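Local coordinates for protein D-alanyl transferase DltD (Enterococcus faecium TX0133A04, PDB 6PFX) that probably takes part in the D-alanylation of lipoteichoic acid in the Gram-positive cell wall, as a membrane-associated member of the SGNH hydrolase clan, at residues 45-50 and 352-357. Residues are numbered along the deposited sequence; the frame is centred on the assembly and turned at random.
Sequences SSELSR and KGWLAA
Trp-354 reaches from its helix to the short 3-10 turn 46-49 and makes every contact between 45-50 and 352-357. Its indole brings an edge up to the turn: Glu-47 O lies near the ring plane, 3.6 Å from Trp-354 CZ2. That carbonyl already accepts the backbone N-H of Arg-50. At the tight end, Leu-48 CD2 meets Trp-354 CH2 at 3.7 Å, oblique to the ring. The CB of Leu-48 points away from the helix, but chi1 of -71° sets CG anti to the carbonyl carbon and chi2 of 169° turns CD2 back to the indole. Glu-47 adds its CG, 4.0 Å from Trp-354 CZ2, and then bends at chi2 (-74°), carrying the carboxylate back to its own segment. There OE2 takes the N-H of Ser-45 at 2.8 Å, on the syn side but out of the carboxylate plane, while OE1 receives Ser-45 OG at 2.9 Å through its syn lone pair. Two bonds to Ser-45 thus fix the buried acid. The Arg-50 side is looser and partly exposed, with CB still 4.2 Å from Trp-354 NE1. Its guanidinium leads away from the indole; NE and NH1 both grip Ser-49 OG, nearly in the guanidinium plane, and NH2 forms a salt bridge with Glu-344. Ser-46, whose OG bonds His-348 NE2, fits the nucleophile position of a Ser-His-Asp triad with Asp-345, consistent with the SGNH hydrolase clan. The indole packs against the turn that carries this probable nucleophile. Segment 45-50 follows strand 39-43, which lies between strands 68-71 and 97-101 in the parallel sheet, and precedes helix 56-62; Trp-354 projects from helix 351-365, where Lys-352 and Leu-355 pack against helix 219-233.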
loop_
_atom_site.group_PDB
_atom_site.type_symbol
_atom_site.label_atom_id
_atom_site.label_comp_id
_atom_site.label_asym_id
_atom_site.label_seq_id
_atom_site.Cartn_x
_atom_site.Cartn_y
_atom_site.Cartn_z
ATOM N N SER A 45 -0.216 3.998 0.598
ATOM C CA SER A 45 0.775 5.013 0.957
ATOM C C SER A 45 0.031 6.295 1.317
ATOM O O SER A 45 -1.047 6.224 1.913
ATOM C CB SER A 45 1.832 5.185 -0.132
ATOM O OG SER A 45 1.274 5.277 -1.418
ATOM N N SER A 46 0.560 7.461 0.929
ATOM C CA SER A 46 0.060 8.727 1.463
ATOM C C SER A 46 -1.395 9.013 1.110
ATOM O O SER A 46 -2.029 9.830 1.787
ATOM C CB SER A 46 0.943 9.889 0.988
ATOM O OG SER A 46 1.087 9.869 -0.418
ATOM N N GLU A 47 -1.945 8.372 0.078
ATOM C CA GLU A 47 -3.332 8.633 -0.285
ATOM C C GLU A 47 -4.284 8.247 0.837
ATOM O O GLU A 47 -5.411 8.749 0.893
ATOM C CB GLU A 47 -3.698 7.898 -1.577
ATOM C CG GLU A 47 -3.794 6.373 -1.480
ATOM C CD GLU A 47 -2.454 5.670 -1.380
ATOM O OE1 GLU A 47 -1.386 6.286 -1.593
ATOM O OE2 GLU A 47 -2.474 4.470 -1.074
ATOM N N LEU A 48 -3.862 7.360 1.732
ATOM C CA LEU A 48 -4.768 6.949 2.791
ATOM C C LEU A 48 -4.981 8.030 3.840
ATOM O O LEU A 48 -5.905 7.907 4.651
ATOM C CB LEU A 48 -4.252 5.663 3.438
ATOM C CG LEU A 48 -4.368 4.409 2.562
ATOM C CD1 LEU A 48 -3.594 3.251 3.190
ATOM C CD2 LEU A 48 -5.817 4.032 2.360
ATOM N N SER A 49 -4.171 9.081 3.847
ATOM C CA SER A 49 -4.403 10.204 4.744
ATOM C C SER A 49 -5.352 11.250 4.163
ATOM O O SER A 49 -5.613 12.262 4.823
ATOM C CB SER A 49 -3.080 10.888 5.091
ATOM O OG SER A 49 -2.613 11.630 3.978
ATOM N N ARG A 50 -5.878 11.043 2.956
ATOM C CA ARG A 50 -6.736 12.049 2.328
ATOM C C ARG A 50 -8.151 11.899 2.888
ATOM O O ARG A 50 -9.058 11.360 2.246
ATOM C CB ARG A 50 -6.719 11.926 0.806
ATOM C CG ARG A 50 -5.339 12.018 0.141
ATOM C CD ARG A 50 -4.614 13.321 0.463
ATOM N NE ARG A 50 -4.076 13.358 1.821
ATOM C CZ ARG A 50 -3.861 14.476 2.512
ATOM N NH1 ARG A 50 -3.369 14.408 3.743
ATOM N NH2 ARG A 50 -4.153 15.657 1.979
ATOM N N LYS A 352 -13.869 11.902 -6.033
ATOM C CA LYS A 352 -14.559 10.971 -6.916
ATOM C C LYS A 352 -13.864 9.620 -6.967
ATOM O O LYS A 352 -14.529 8.593 -7.172
ATOM C CB LYS A 352 -14.683 11.610 -8.296
ATOM C CG LYS A 352 -15.779 12.678 -8.333
ATOM C CD LYS A 352 -17.149 12.078 -8.520
ATOM C CE LYS A 352 -17.331 11.556 -9.936
ATOM N NZ LYS A 352 -18.452 10.582 -10.027
ATOM N N GLY A 353 -12.543 9.609 -6.773
ATOM C CA GLY A 353 -11.793 8.370 -6.858
ATOM C C GLY A 353 -12.076 7.453 -5.689
ATOM O O GLY A 353 -12.338 6.259 -5.869
ATOM N N TRP A 354 -12.038 8.002 -4.469
ATOM C CA TRP A 354 -12.443 7.224 -3.302
ATOM C C TRP A 354 -13.902 6.792 -3.403
ATOM O O TRP A 354 -14.255 5.690 -2.977
ATOM C CB TRP A 354 -12.183 7.997 -2.006
ATOM C CG TRP A 354 -10.756 7.950 -1.544
ATOM C CD1 TRP A 354 -9.931 9.017 -1.300
ATOM C CD2 TRP A 354 -9.982 6.772 -1.254
ATOM N NE1 TRP A 354 -8.699 8.573 -0.875
ATOM C CE2 TRP A 354 -8.703 7.203 -0.842
ATOM C CE3 TRP A 354 -10.250 5.397 -1.292
ATOM C CZ2 TRP A 354 -7.696 6.308 -0.481
ATOM C CZ3 TRP A 354 -9.249 4.514 -0.932
ATOM C CH2 TRP A 354 -7.990 4.974 -0.531
ATOM N N LEU A 355 -14.774 7.639 -3.944
ATOM C CA LEU A 355 -16.151 7.194 -4.108
ATOM C C LEU A 355 -16.230 6.036 -5.094
ATOM O O LEU A 355 -16.944 5.057 -4.843
ATOM C CB LEU A 355 -17.047 8.342 -4.548
ATOM C CG LEU A 355 -18.502 7.964 -4.803
ATOM C CD1 LEU A 355 -19.158 7.500 -3.515
ATOM C CD2 LEU A 355 -19.299 9.107 -5.423
ATOM N N ALA A 356 -15.467 6.107 -6.194
ATOM C CA ALA A 356 -15.476 5.010 -7.159
ATOM C C ALA A 356 -14.944 3.740 -6.519
ATOM O O ALA A 356 -15.449 2.639 -6.768
ATOM C CB ALA A 356 -14.607 5.353 -8.371
ATOM N N ALA A 357 -13.900 3.878 -5.708
ATOM C CA ALA A 357 -13.340 2.726 -5.020
ATOM C C ALA A 357 -14.385 2.088 -4.122
ATOM O O ALA A 357 -14.457 0.856 -4.021
ATOM C CB ALA A 357 -12.094 3.159 -4.248
#